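Long-range contacts in protein-glutamine gamma-glutamyltransferase 2 (Pagrus major, PDB 1G0D), which probably cross-links proteins in a calcium-dependent way, joining peptide-bound glutamines to primary amines such as lysine side chains: residues L151-M156 against K426-N431; L587-P592 against R659-D664; G593-W598 against T677-H682; T631-N636 against V647-S652. One frame throughout, in Å; residues are numbered along the deposited sequence.

Contact 1: residues L151-M156 against K426-N431; sequences LQEYVM and KSVYGN
K426 NZ donates to two carbonyls of its own loop and faces the carboxylate of E153 on the neighbouring helix. The shorter carbonyl bond is to S427 O, 2.7 Å from NZ and nearly in line with the C=O. G430 O accepts at 3.2 Å from NZ, which is tilted 22° from that carbonyl's plane. Across the contact, E153 OE2 lies 2.8 Å from NZ in a salt bridge whose hydrogen bond is weak, and E153 OE1 is 3.0 Å from NZ. The lysine chain runs extended and bends only at its last torsion (-51°), which turns NZ back over the loop. E153 OE1 also bonds to N157, so the carboxylate is fixed from both oxygens. Both segments lie in the catalytic core of the transglutaminase fold, where helix 148-156 packs against the loop between strands 424-426 and 433-435; S427 lies close to E434, probably a calcium ligand. A methionine in place of K426 would probably leave E153 without its counter-charge and the S427 and G430 carbonyls without their shared donor, freeing the loop to shift. Beside the ion pair, V428 CG2 meets Y154 obliquely to the ring, 3.4 Å from Y154 OH. A water at the edge of that ring bridges Y154 OH and K426 O, donating to the carbonyl. The Y154 ring also meets W351 edge-to-face.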
loop_
_atom_site.group_PDB
_atom_site.type_symbol
_atom_site.label_atom_id
_atom_site.label_comp_id
_atom_site.label_asym_id
_atom_site.label_seq_id
_atom_site.Cartn_x
_atom_site.Cartn_y
_atom_site.Cartn_z
ATOM N N LEU A 151 -12.508 -8.383 8.686
ATOM C CA LEU A 151 -13.019 -7.084 8.260
ATOM C C LEU A 151 -12.493 -6.017 9.219
ATOM O O LEU A 151 -12.321 -4.854 8.863
ATOM C CB LEU A 151 -14.552 -7.094 8.235
ATOM C CG LEU A 151 -15.123 -7.722 6.963
ATOM C CD1 LEU A 151 -16.627 -7.932 7.092
ATOM C CD2 LEU A 151 -14.805 -6.829 5.802
ATOM N N GLN A 152 -12.205 -6.430 10.442
ATOM C CA GLN A 152 -11.690 -5.516 11.454
ATOM C C GLN A 152 -10.296 -5.055 11.094
ATOM O O GLN A 152 -9.923 -3.910 11.359
ATOM C CB GLN A 152 -11.668 -6.221 12.805
ATOM C CG GLN A 152 -11.159 -5.381 13.909
ATOM C CD GLN A 152 -11.853 -4.046 13.962
ATOM O OE1 GLN A 152 -13.106 -3.977 13.875
ATOM N NE2 GLN A 152 -11.053 -2.962 14.102
ATOM N N GLU A 153 -9.522 -5.969 10.507
ATOM C CA GLU A 153 -8.165 -5.663 10.090
ATOM C C GLU A 153 -8.151 -5.020 8.715
ATOM O O GLU A 153 -7.549 -3.967 8.517
ATOM C CB GLU A 153 -7.325 -6.932 10.031
ATOM C CG GLU A 153 -5.922 -6.719 9.436
ATOM C CD GLU A 153 -5.020 -5.810 10.286
ATOM O OE1 GLU A 153 -5.353 -5.566 11.465
ATOM O OE2 GLU A 153 -3.973 -5.334 9.781
ATOM N N TYR A 154 -8.843 -5.650 7.774
ATOM C CA TYR A 154 -8.888 -5.166 6.406
ATOM C C TYR A 154 -9.797 -3.987 6.076
ATOM O O TYR A 154 -9.739 -3.483 4.961
ATOM C CB TYR A 154 -9.196 -6.326 5.489
ATOM C CG TYR A 154 -8.288 -7.495 5.731
ATOM C CD1 TYR A 154 -6.920 -7.290 5.960
ATOM C CD2 TYR A 154 -8.786 -8.806 5.714
ATOM C CE1 TYR A 154 -6.074 -8.353 6.160
ATOM C CE2 TYR A 154 -7.948 -9.891 5.912
ATOM C CZ TYR A 154 -6.591 -9.653 6.130
ATOM O OH TYR A 154 -5.741 -10.717 6.261
ATOM N N VAL A 155 -10.650 -3.563 7.006
ATOM C CA VAL A 155 -11.496 -2.379 6.779
ATOM C C VAL A 155 -11.365 -1.423 7.959
ATOM O O VAL A 155 -11.035 -0.259 7.794
ATOM C CB VAL A 155 -13.026 -2.644 6.639
ATOM C CG1 VAL A 155 -13.753 -1.294 6.549
ATOM C CG2 VAL A 155 -13.337 -3.425 5.407
ATOM N N MET A 156 -11.584 -1.922 9.158
ATOM C CA MET A 156 -11.545 -1.077 10.336
ATOM C C MET A 156 -10.223 -0.697 10.951
ATOM O O MET A 156 -10.143 0.299 11.643
ATOM C CB MET A 156 -12.447 -1.701 11.388
ATOM C CG MET A 156 -13.881 -1.816 10.876
ATOM S SD MET A 156 -14.564 -0.204 10.843
ATOM C CE MET A 156 -15.562 -0.323 9.553
ATOM N N LYS A 426 0.436 -7.982 6.520
ATOM C CA LYS A 426 0.315 -7.991 7.983
ATOM C C LYS A 426 -0.699 -9.028 8.480
ATOM O O LYS A 426 -1.724 -9.298 7.852
ATOM C CB LYS A 426 -0.085 -6.598 8.523
ATOM C CG LYS A 426 -0.280 -6.527 10.052
ATOM C CD LYS A 426 -0.688 -5.143 10.528
ATOM C CE LYS A 426 -1.328 -5.177 11.915
ATOM N NZ LYS A 426 -2.416 -6.192 11.978
ATOM N N SER A 427 -0.386 -9.584 9.639
ATOM C CA SER A 427 -1.215 -10.565 10.267
ATOM C C SER A 427 -2.451 -9.942 10.914
ATOM O O SER A 427 -2.401 -8.850 11.468
ATOM C CB SER A 427 -0.416 -11.258 11.334
ATOM O OG SER A 427 -1.304 -12.061 12.067
ATOM N N VAL A 428 -3.557 -10.680 10.869
ATOM C CA VAL A 428 -4.788 -10.220 11.437
ATOM C C VAL A 428 -4.718 -10.101 12.943
ATOM O O VAL A 428 -5.478 -9.343 13.565
ATOM C CB VAL A 428 -5.923 -11.164 11.091
ATOM C CG1 VAL A 428 -7.125 -10.837 11.936
ATOM C CG2 VAL A 428 -6.261 -11.021 9.641
ATOM N N TYR A 429 -3.826 -10.856 13.544
ATOM C CA TYR A 429 -3.715 -10.799 14.984
ATOM C C TYR A 429 -2.265 -10.631 15.315
ATOM O O TYR A 429 -1.477 -11.547 15.155
ATOM C CB TYR A 429 -4.260 -12.075 15.612
ATOM C CG TYR A 429 -5.760 -12.123 15.655
ATOM C CD1 TYR A 429 -6.511 -10.968 15.926
ATOM C CD2 TYR A 429 -6.435 -13.308 15.390
ATOM C CE1 TYR A 429 -7.910 -10.990 15.926
ATOM C CE2 TYR A 429 -7.834 -13.347 15.386
ATOM C CZ TYR A 429 -8.562 -12.184 15.651
ATOM O OH TYR A 429 -9.936 -12.246 15.599
ATOM N N GLY A 430 -1.921 -9.458 15.811
ATOM C CA GLY A 430 -0.538 -9.181 16.114
ATOM C C GLY A 430 -0.023 -8.391 14.932
ATOM O O GLY A 430 -0.758 -8.113 13.968
ATOM N N ASN A 431 1.243 -8.019 14.991
ATOM C CA ASN A 431 1.809 -7.251 13.903
ATOM C C ASN A 431 2.844 -8.096 13.187
ATOM O O ASN A 431 3.821 -7.583 12.624
ATOM C CB ASN A 431 2.378 -5.920 14.445
ATOM C CG ASN A 431 1.251 -4.920 14.861
ATOM O OD1 ASN A 431 0.465 -5.197 15.783
ATOM N ND2 ASN A 431 1.165 -3.773 14.170
HETATM O O HOH W 1 -3.335 -11.285 6.772
#

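Contact 2: residues L587-P592 against R659-D664; sequences LLVQVP and RKLLVD
V663 presents a two-pronged bump to the 587-592 segment, and L587 and V589 each take one prong. With CG1 anti to the backbone N (chi1 -178°), the valine sends that methyl to L587 CD1, 3.5 Å away, while its other methyl, CG2, sits 4.2 Å from V589 CG1. The L587 side chain comes in across V663 at about a right angle, and its CD1 methyl makes the closest approach. V589 CG1 is a bump in turn: it settles into the dip between V663 and the next inward residue of the same strand, L661, whose CD2 lies 4.0 Å from it. Bump and hollow thus alternate along the strand, while L662 points to the other side. V591, the next inward-pointing residue of its segment, only skirts the contact. These residues belong to the immunoglobulin-like C-terminal domain, a beta sandwich, and they face each other from its two sheets: strand 588-590 pairs with 601-608, and strand 659-666 with 673-682. F607 and V673 pack on L587, and A603 and L627 on L661, continuing the apolar filling. D664 points away from the 587-592 segment, to salt bridges with K674 and R248. No hydrogen bond passes between the two segments; the contact is made almost wholly by methyl groups, in a buried layer where cohesion rests on shape and the exclusion of water.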
loop_
_atom_site.group_PDB
_atom_site.type_symbol
_atom_site.label_atom_id
_atom_site.label_comp_id
_atom_site.label_asym_id
_atom_site.label_seq_id
_atom_site.Cartn_x
_atom_site.Cartn_y
_atom_site.Cartn_z
ATOM N N LEU A 587 14.541 4.835 16.784
ATOM C CA LEU A 587 14.040 5.841 17.710
ATOM C C LEU A 587 13.384 5.229 18.932
ATOM O O LEU A 587 12.706 4.211 18.833
ATOM C CB LEU A 587 13.037 6.793 17.006
ATOM C CG LEU A 587 13.503 7.557 15.746
ATOM C CD1 LEU A 587 12.464 8.615 15.296
ATOM C CD2 LEU A 587 14.836 8.220 16.059
ATOM N N LEU A 588 13.617 5.866 20.081
ATOM C CA LEU A 588 13.034 5.486 21.363
ATOM C C LEU A 588 11.885 6.435 21.538
ATOM O O LEU A 588 12.074 7.636 21.836
ATOM C CB LEU A 588 14.002 5.726 22.497
ATOM C CG LEU A 588 13.905 4.822 23.719
ATOM C CD1 LEU A 588 14.181 5.653 24.918
ATOM C CD2 LEU A 588 12.567 4.187 23.814
ATOM N N VAL A 589 10.691 5.912 21.304
ATOM C CA VAL A 589 9.510 6.724 21.442
ATOM C C VAL A 589 8.812 6.283 22.729
ATOM O O VAL A 589 8.579 5.086 22.939
ATOM C CB VAL A 589 8.618 6.555 20.223
ATOM C CG1 VAL A 589 7.545 7.584 20.238
ATOM C CG2 VAL A 589 9.437 6.704 18.963
ATOM N N GLN A 590 8.534 7.259 23.607
ATOM C CA GLN A 590 7.888 7.013 24.896
ATOM C C GLN A 590 6.894 8.107 25.239
ATOM O O GLN A 590 7.177 9.281 25.101
ATOM C CB GLN A 590 8.925 6.969 26.009
ATOM C CG GLN A 590 10.091 6.042 25.754
ATOM C CD GLN A 590 11.259 6.271 26.716
ATOM O OE1 GLN A 590 11.515 5.448 27.604
ATOM N NE2 GLN A 590 11.978 7.386 26.536
ATOM N N VAL A 591 5.710 7.723 25.677
ATOM C CA VAL A 591 4.751 8.721 26.073
ATOM C C VAL A 591 4.186 8.171 27.380
ATOM O O VAL A 591 3.122 7.584 27.427
ATOM C CB VAL A 591 3.735 8.927 24.948
ATOM C CG1 VAL A 591 3.557 7.688 24.232
ATOM C CG2 VAL A 591 2.462 9.459 25.464
ATOM N N PRO A 592 4.937 8.364 28.480
ATOM C CA PRO A 592 4.662 7.936 29.857
ATOM C C PRO A 592 3.368 8.364 30.591
ATOM O O PRO A 592 2.780 9.430 30.336
ATOM C CB PRO A 592 5.926 8.364 30.599
ATOM C CG PRO A 592 6.420 9.495 29.805
ATOM C CD PRO A 592 6.189 9.130 28.405
ATOM N N ARG A 659 -3.833 2.856 20.222
ATOM C CA ARG A 659 -3.315 3.587 19.094
ATOM C C ARG A 659 -1.818 3.482 19.000
ATOM O O ARG A 659 -1.149 3.083 19.946
ATOM C CB ARG A 659 -3.767 5.035 19.215
ATOM C CG ARG A 659 -5.164 5.169 19.803
ATOM C CD ARG A 659 -5.893 6.367 19.248
ATOM N NE ARG A 659 -7.282 6.082 18.925
ATOM C CZ ARG A 659 -7.702 5.550 17.777
ATOM N NH1 ARG A 659 -8.989 5.324 17.573
ATOM N NH2 ARG A 659 -6.843 5.238 16.831
ATOM N N LYS A 660 -1.304 3.812 17.828
ATOM C CA LYS A 660 0.129 3.738 17.552
ATOM C C LYS A 660 0.701 5.128 17.160
ATOM O O LYS A 660 0.108 5.857 16.322
ATOM C CB LYS A 660 0.362 2.696 16.445
ATOM C CG LYS A 660 -0.198 1.315 16.776
ATOM C CD LYS A 660 0.930 0.326 17.037
ATOM C CE LYS A 660 0.515 -0.842 17.926
ATOM N NZ LYS A 660 -0.792 -1.359 17.458
ATOM N N LEU A 661 1.812 5.512 17.802
ATOM C CA LEU A 661 2.436 6.810 17.540
ATOM C C LEU A 661 3.625 6.523 16.685
ATOM O O LEU A 661 4.475 5.684 17.038
ATOM C CB LEU A 661 2.851 7.502 18.832
ATOM C CG LEU A 661 3.462 8.888 18.665
ATOM C CD1 LEU A 661 2.480 9.856 18.031
ATOM C CD2 LEU A 661 3.928 9.378 20.035
ATOM N N LEU A 662 3.646 7.200 15.537
ATOM C CA LEU A 662 4.698 7.032 14.528
ATOM C C LEU A 662 5.633 8.245 14.435
ATOM O O LEU A 662 5.212 9.401 14.534
ATOM C CB LEU A 662 4.076 6.764 13.146
ATOM C CG LEU A 662 3.425 5.417 12.839
ATOM C CD1 LEU A 662 2.338 5.065 13.834
ATOM C CD2 LEU A 662 2.806 5.523 11.490
ATOM N N VAL A 663 6.920 7.968 14.269
ATOM C CA VAL A 663 7.891 9.030 14.166
ATOM C C VAL A 663 8.994 8.765 13.135
ATOM O O VAL A 663 9.525 7.648 12.994
ATOM C CB VAL A 663 8.526 9.307 15.555
ATOM C CG1 VAL A 663 9.500 10.448 15.464
ATOM C CG2 VAL A 663 7.442 9.642 16.550
ATOM N N ASP A 664 9.299 9.836 12.407
ATOM C CA ASP A 664 10.336 9.868 11.404
ATOM C C ASP A 664 11.401 10.944 11.735
ATOM O O ASP A 664 11.089 12.022 12.242
ATOM C CB ASP A 664 9.708 10.178 10.052
ATOM C CG ASP A 664 10.740 10.488 8.998
ATOM O OD1 ASP A 664 11.317 9.533 8.421
ATOM O OD2 ASP A 664 10.987 11.690 8.753
#

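Contact 3: residues G593-W598 against T677-H682; sequences GKAVVW and TTVVVH
K594 and H682 cross at about a right angle where strand 595-596 joins strand 673-682 as a short parallel edge pair in the immunoglobulin-like C-terminal domain. K594 CE stands over one face of the imidazole in a CH-pi contact, 4.0 Å from the ring centroid. The lysine's CG and CD pass by CD2 of the same ring, so the aliphatic chain, rather than the ammonium, covers the histidine. The ring is placed by its first torsion (chi1 -60°), which sets CG beside the backbone N; its edge then lies by A595 O, 3.3 Å from H682 CD2. H682 and V596 share this face of the sheet. On the other, A595 and V681 point inward, and A595 CB rests 3.8 Å from V679 CG1, a small side chain against a branched one. Beyond the alanine, V681 CG1 approaches V597 N. V681 O is also held by T656 OG1, which ties the strand to the loop before strand 659-666. V597 N donates to H682 O, a bond less sure because that oxygen is crowded in the model. The firm rung is H682 N to A595 O: 3.0 Å, 162° at the hydrogen, the donor 38° out of the carbonyl plane.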
loop_
_atom_site.group_PDB
_atom_site.type_symbol
_atom_site.label_atom_id
_atom_site.label_comp_id
_atom_site.label_asym_id
_atom_site.label_seq_id
_atom_site.Cartn_x
_atom_site.Cartn_y
_atom_site.Cartn_z
ATOM N N GLY A 593 2.941 7.491 31.508
ATOM C CA GLY A 593 1.742 7.725 32.287
ATOM C C GLY A 593 0.474 7.454 31.505
ATOM O O GLY A 593 0.490 7.467 30.273
ATOM N N LYS A 594 -0.628 7.208 32.215
ATOM C CA LYS A 594 -1.938 6.949 31.594
ATOM C C LYS A 594 -2.412 8.025 30.593
ATOM O O LYS A 594 -2.400 9.223 30.881
ATOM C CB LYS A 594 -2.991 6.768 32.692
ATOM C CG LYS A 594 -4.390 6.465 32.179
ATOM C CD LYS A 594 -5.043 5.374 33.017
ATOM C CE LYS A 594 -6.569 5.518 33.065
ATOM N NZ LYS A 594 -7.068 6.745 33.786
ATOM N N ALA A 595 -2.841 7.581 29.418
ATOM C CA ALA A 595 -3.296 8.495 28.389
ATOM C C ALA A 595 -4.791 8.532 28.426
ATOM O O ALA A 595 -5.427 7.494 28.555
ATOM C CB ALA A 595 -2.834 8.030 27.035
ATOM N N VAL A 596 -5.347 9.735 28.298
ATOM C CA VAL A 596 -6.785 9.946 28.321
ATOM C C VAL A 596 -7.205 10.898 27.224
ATOM O O VAL A 596 -6.503 11.870 27.011
ATOM C CB VAL A 596 -7.195 10.572 29.642
ATOM C CG1 VAL A 596 -8.668 11.014 29.564
ATOM C CG2 VAL A 596 -6.954 9.571 30.753
ATOM N N VAL A 597 -8.339 10.626 26.553
ATOM C CA VAL A 597 -8.836 11.475 25.454
ATOM C C VAL A 597 -8.986 12.917 25.867
ATOM O O VAL A 597 -9.485 13.207 26.966
ATOM C CB VAL A 597 -10.214 11.059 24.934
ATOM C CG1 VAL A 597 -10.238 11.183 23.418
ATOM C CG2 VAL A 597 -10.547 9.673 25.383
ATOM N N TRP A 598 -8.562 13.814 24.976
ATOM C CA TRP A 598 -8.632 15.246 25.219
ATOM C C TRP A 598 -7.898 15.702 26.460
ATOM O O TRP A 598 -8.207 16.752 26.997
ATOM C CB TRP A 598 -10.072 15.655 25.329
ATOM C CG TRP A 598 -10.821 15.269 24.134
ATOM C CD1 TRP A 598 -11.970 14.557 24.095
ATOM C CD2 TRP A 598 -10.529 15.641 22.782
ATOM N NE1 TRP A 598 -12.428 14.462 22.803
ATOM C CE2 TRP A 598 -11.564 15.119 21.974
ATOM C CE3 TRP A 598 -9.496 16.367 22.175
ATOM C CZ2 TRP A 598 -11.602 15.300 20.585
ATOM C CZ3 TRP A 598 -9.532 16.547 20.787
ATOM C CH2 TRP A 598 -10.585 16.013 20.010
ATOM N N THR A 677 5.378 3.460 18.792
ATOM C CA THR A 677 5.125 3.048 20.140
ATOM C C THR A 677 3.636 2.859 20.150
ATOM O O THR A 677 2.949 3.456 19.324
ATOM C CB THR A 677 5.520 4.152 21.131
ATOM O OG1 THR A 677 5.542 3.614 22.460
ATOM C CG2 THR A 677 4.529 5.332 21.054
ATOM N N THR A 678 3.170 2.005 21.062
ATOM C CA THR A 678 1.746 1.712 21.278
ATOM C C THR A 678 1.315 2.488 22.526
ATOM O O THR A 678 1.944 2.418 23.588
ATOM C CB THR A 678 1.472 0.213 21.580
ATOM O OG1 THR A 678 1.928 -0.611 20.507
ATOM C CG2 THR A 678 0.005 -0.022 21.704
ATOM N N VAL A 679 0.247 3.243 22.380
ATOM C CA VAL A 679 -0.305 4.013 23.476
ATOM C C VAL A 679 -1.813 3.717 23.593
ATOM O O VAL A 679 -2.565 4.000 22.652
ATOM C CB VAL A 679 -0.085 5.559 23.237
ATOM C CG1 VAL A 679 -0.592 6.336 24.434
ATOM C CG2 VAL A 679 1.392 5.854 23.032
ATOM N N VAL A 680 -2.252 3.137 24.723
ATOM C CA VAL A 680 -3.680 2.865 24.932
ATOM C C VAL A 680 -4.413 4.129 25.456
ATOM O O VAL A 680 -4.175 4.581 26.581
ATOM C CB VAL A 680 -3.873 1.698 25.911
ATOM C CG1 VAL A 680 -5.323 1.295 25.968
ATOM C CG2 VAL A 680 -3.062 0.515 25.467
ATOM N N VAL A 681 -5.278 4.715 24.621
ATOM C CA VAL A 681 -6.010 5.917 25.008
ATOM C C VAL A 681 -7.321 5.559 25.721
ATOM O O VAL A 681 -8.196 4.854 25.197
ATOM C CB VAL A 681 -6.278 6.819 23.775
ATOM C CG1 VAL A 681 -7.091 8.028 24.166
ATOM C CG2 VAL A 681 -4.965 7.271 23.165
ATOM N N HIS A 682 -7.440 6.053 26.949
ATOM C CA HIS A 682 -8.590 5.769 27.777
ATOM C C HIS A 682 -9.597 6.865 27.829
ATOM O O HIS A 682 -9.439 7.971 27.312
ATOM C CB HIS A 682 -8.192 5.543 29.241
ATOM C CG HIS A 682 -7.259 4.404 29.468
ATOM N ND1 HIS A 682 -7.678 3.088 29.514
ATOM C CD2 HIS A 682 -5.918 4.378 29.654
ATOM C CE1 HIS A 682 -6.637 2.299 29.714
ATOM N NE2 HIS A 682 -5.554 3.057 29.804
#

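Contact 4: residues T631-N636 against V647-S652; sequences TQIHVN and VKLSFS
I633 is the side chain on which this contact turns, reaching between V647 and L649 of the strand opposite. Its CD1 methyl lies 3.9 Å from L649 CB and 3.8 Å from K648 O, touching both side chain and backbone. I633 also meets V647 tip to tip, but the modelled approach of their methyls is too short to be real, so the exact fit at that end is doubtful. CG1 stands beside the backbone N (chi1 -48°), which sends CD1 across to L649. The second firm point is T631, whose methyl CG2 sits 3.5 Å from L649 CD1; its hydroxyl, OG1, bonds instead to S629 O. With an alanine in place of I633, CD1 is gone, and a gap is likely to open beside L649 CB and K648 O, with T631 as the main remaining touch. The solvent side is looser. Q632 and H634, both exposed, point away from the facing strand, and so does the exposed K648, while V635 stands at the margin without close contact. None of the touching residues is fully buried, so the tight part is a narrow seam of methyls near the surface. The axes of the two strand segments come within 8.2 Å, and their N-to-C directions differ by 144°, roughly antiparallel but without a bond between them. Each is the outermost strand of its own sheet in the immunoglobulin-like sandwich: 628-634 bonds to strand 619-624 through L622 and F620, and 644-651 bonds to strand 601-608 through V605 and A603.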
loop_
_atom_site.group_PDB
_atom_site.type_symbol
_atom_site.label_atom_id
_atom_site.label_comp_id
_atom_site.label_asym_id
_atom_site.label_seq_id
_atom_site.Cartn_x
_atom_site.Cartn_y
_atom_site.Cartn_z
ATOM N N THR A 631 3.176 16.190 12.873
ATOM C CA THR A 631 3.661 17.374 13.559
ATOM C C THR A 631 5.169 17.356 13.615
ATOM O O THR A 631 5.748 16.324 13.907
ATOM C CB THR A 631 3.128 17.392 14.966
ATOM O OG1 THR A 631 1.696 17.450 14.922
ATOM C CG2 THR A 631 3.671 18.570 15.708
ATOM N N GLN A 632 5.803 18.491 13.351
ATOM C CA GLN A 632 7.261 18.542 13.375
ATOM C C GLN A 632 7.966 19.187 14.576
ATOM O O GLN A 632 7.481 20.133 15.176
ATOM C CB GLN A 632 7.764 19.217 12.107
ATOM C CG GLN A 632 7.742 18.324 10.885
ATOM C CD GLN A 632 8.257 19.032 9.647
ATOM O OE1 GLN A 632 8.536 18.398 8.622
ATOM N NE2 GLN A 632 8.383 20.357 9.731
ATOM N N ILE A 633 9.122 18.631 14.920
ATOM C CA ILE A 633 9.981 19.149 15.982
ATOM C C ILE A 633 11.349 19.345 15.328
ATOM O O ILE A 633 12.005 18.365 14.959
ATOM C CB ILE A 633 10.205 18.155 17.109
ATOM C CG1 ILE A 633 8.870 17.558 17.549
ATOM C CG2 ILE A 633 10.996 18.843 18.227
ATOM C CD1 ILE A 633 9.024 16.547 18.621
ATOM N N HIS A 634 11.777 20.592 15.167
ATOM C CA HIS A 634 13.077 20.839 14.559
ATOM C C HIS A 634 14.157 20.886 15.627
ATOM O O HIS A 634 14.051 21.640 16.583
ATOM C CB HIS A 634 13.054 22.152 13.774
ATOM C CG HIS A 634 12.224 22.089 12.522
ATOM N ND1 HIS A 634 10.846 22.165 12.537
ATOM C CD2 HIS A 634 12.573 21.945 11.219
ATOM C CE1 HIS A 634 10.383 22.072 11.301
ATOM N NE2 HIS A 634 11.410 21.938 10.481
ATOM N N VAL A 635 15.166 20.034 15.490
ATOM C CA VAL A 635 16.290 20.013 16.414
ATOM C C VAL A 635 17.025 21.327 16.186
ATOM O O VAL A 635 17.455 21.619 15.065
ATOM C CB VAL A 635 17.265 18.855 16.089
ATOM C CG1 VAL A 635 18.550 19.013 16.900
ATOM C CG2 VAL A 635 16.596 17.520 16.370
ATOM N N ASN A 636 17.150 22.138 17.229
ATOM C CA ASN A 636 17.843 23.412 17.071
ATOM C C ASN A 636 19.330 23.184 17.304
ATOM O O ASN A 636 19.778 22.915 18.419
ATOM C CB ASN A 636 17.258 24.460 18.037
ATOM C CG ASN A 636 15.807 24.870 17.660
ATOM O OD1 ASN A 636 14.931 25.028 18.537
ATOM N ND2 ASN A 636 15.558 25.040 16.346
ATOM N N VAL A 647 14.062 15.040 21.862
ATOM C CA VAL A 647 12.974 16.033 21.793
ATOM C C VAL A 647 11.742 15.471 22.495
ATOM O O VAL A 647 11.757 14.341 23.031
ATOM C CB VAL A 647 12.485 16.334 20.372
ATOM C CG1 VAL A 647 13.233 17.484 19.804
ATOM C CG2 VAL A 647 12.591 15.095 19.504
ATOM N N LYS A 648 10.678 16.276 22.480
ATOM C CA LYS A 648 9.415 15.891 23.056
ATOM C C LYS A 648 8.379 16.843 22.538
ATOM O O LYS A 648 8.691 17.956 22.167
ATOM C CB LYS A 648 9.475 15.928 24.569
ATOM C CG LYS A 648 10.195 17.092 25.125
ATOM C CD LYS A 648 9.222 18.169 25.470
ATOM C CE LYS A 648 9.747 18.973 26.625
ATOM N NZ LYS A 648 10.316 18.100 27.705
ATOM N N LEU A 649 7.138 16.391 22.514
ATOM C CA LEU A 649 6.016 17.169 21.994
ATOM C C LEU A 649 4.837 16.957 22.953
ATOM O O LEU A 649 4.728 15.904 23.575
ATOM C CB LEU A 649 5.630 16.602 20.618
ATOM C CG LEU A 649 5.126 17.413 19.410
ATOM C CD1 LEU A 649 4.446 16.453 18.426
ATOM C CD2 LEU A 649 4.158 18.517 19.820
ATOM N N SER A 650 3.958 17.936 23.089
ATOM C CA SER A 650 2.797 17.745 23.942
ATOM C C SER A 650 1.602 17.747 23.045
ATOM O O SER A 650 1.600 18.464 22.047
ATOM C CB SER A 650 2.639 18.876 24.918
ATOM O OG SER A 650 2.733 18.382 26.240
ATOM N N PHE A 651 0.600 16.931 23.363
ATOM C CA PHE A 651 -0.615 16.890 22.560
ATOM C C PHE A 651 -1.716 16.134 23.308
ATOM O O PHE A 651 -1.443 15.462 24.311
ATOM C CB PHE A 651 -0.332 16.271 21.185
ATOM C CG PHE A 651 -0.040 14.806 21.225
ATOM C CD1 PHE A 651 1.226 14.349 21.554
ATOM C CD2 PHE A 651 -1.043 13.875 20.968
ATOM C CE1 PHE A 651 1.483 12.987 21.634
ATOM C CE2 PHE A 651 -0.783 12.524 21.049
ATOM C CZ PHE A 651 0.476 12.081 21.386
ATOM N N SER A 652 -2.956 16.272 22.841
ATOM C CA SER A 652 -4.096 15.628 23.487
ATOM C C SER A 652 -4.770 14.623 22.545
ATOM O O SER A 652 -5.409 15.023 21.564
ATOM C CB SER A 652 -5.101 16.701 23.907
ATOM O OG SER A 652 -4.647 17.416 25.051
#

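Overall arrangement
Contacts 2, 3 and 4 belong to one immunoglobulin-like C-terminal domain, while contact 1 lies in the catalytic core, about 21 Å between centres from contacts 2 and 3 and 30 Å from contact 4. Contacts 2 and 3 are joined directly, because strands 659-666 and 673-682 are sheet neighbours: R659 O lies 2.8 Å from V679 N. Contact 4 is nested in the chain loops closed by both; its centre is about 12 Å from that of contact 2, and S652 touches W598 of contact 3. None of the four contains the catalytic C272, H332 or D355. Contact 1 has a probable calcium ligand beside its loop, and the Y154 side chain comes within about 4 Å of a bound sulfate, probably from the crystallisation liquor.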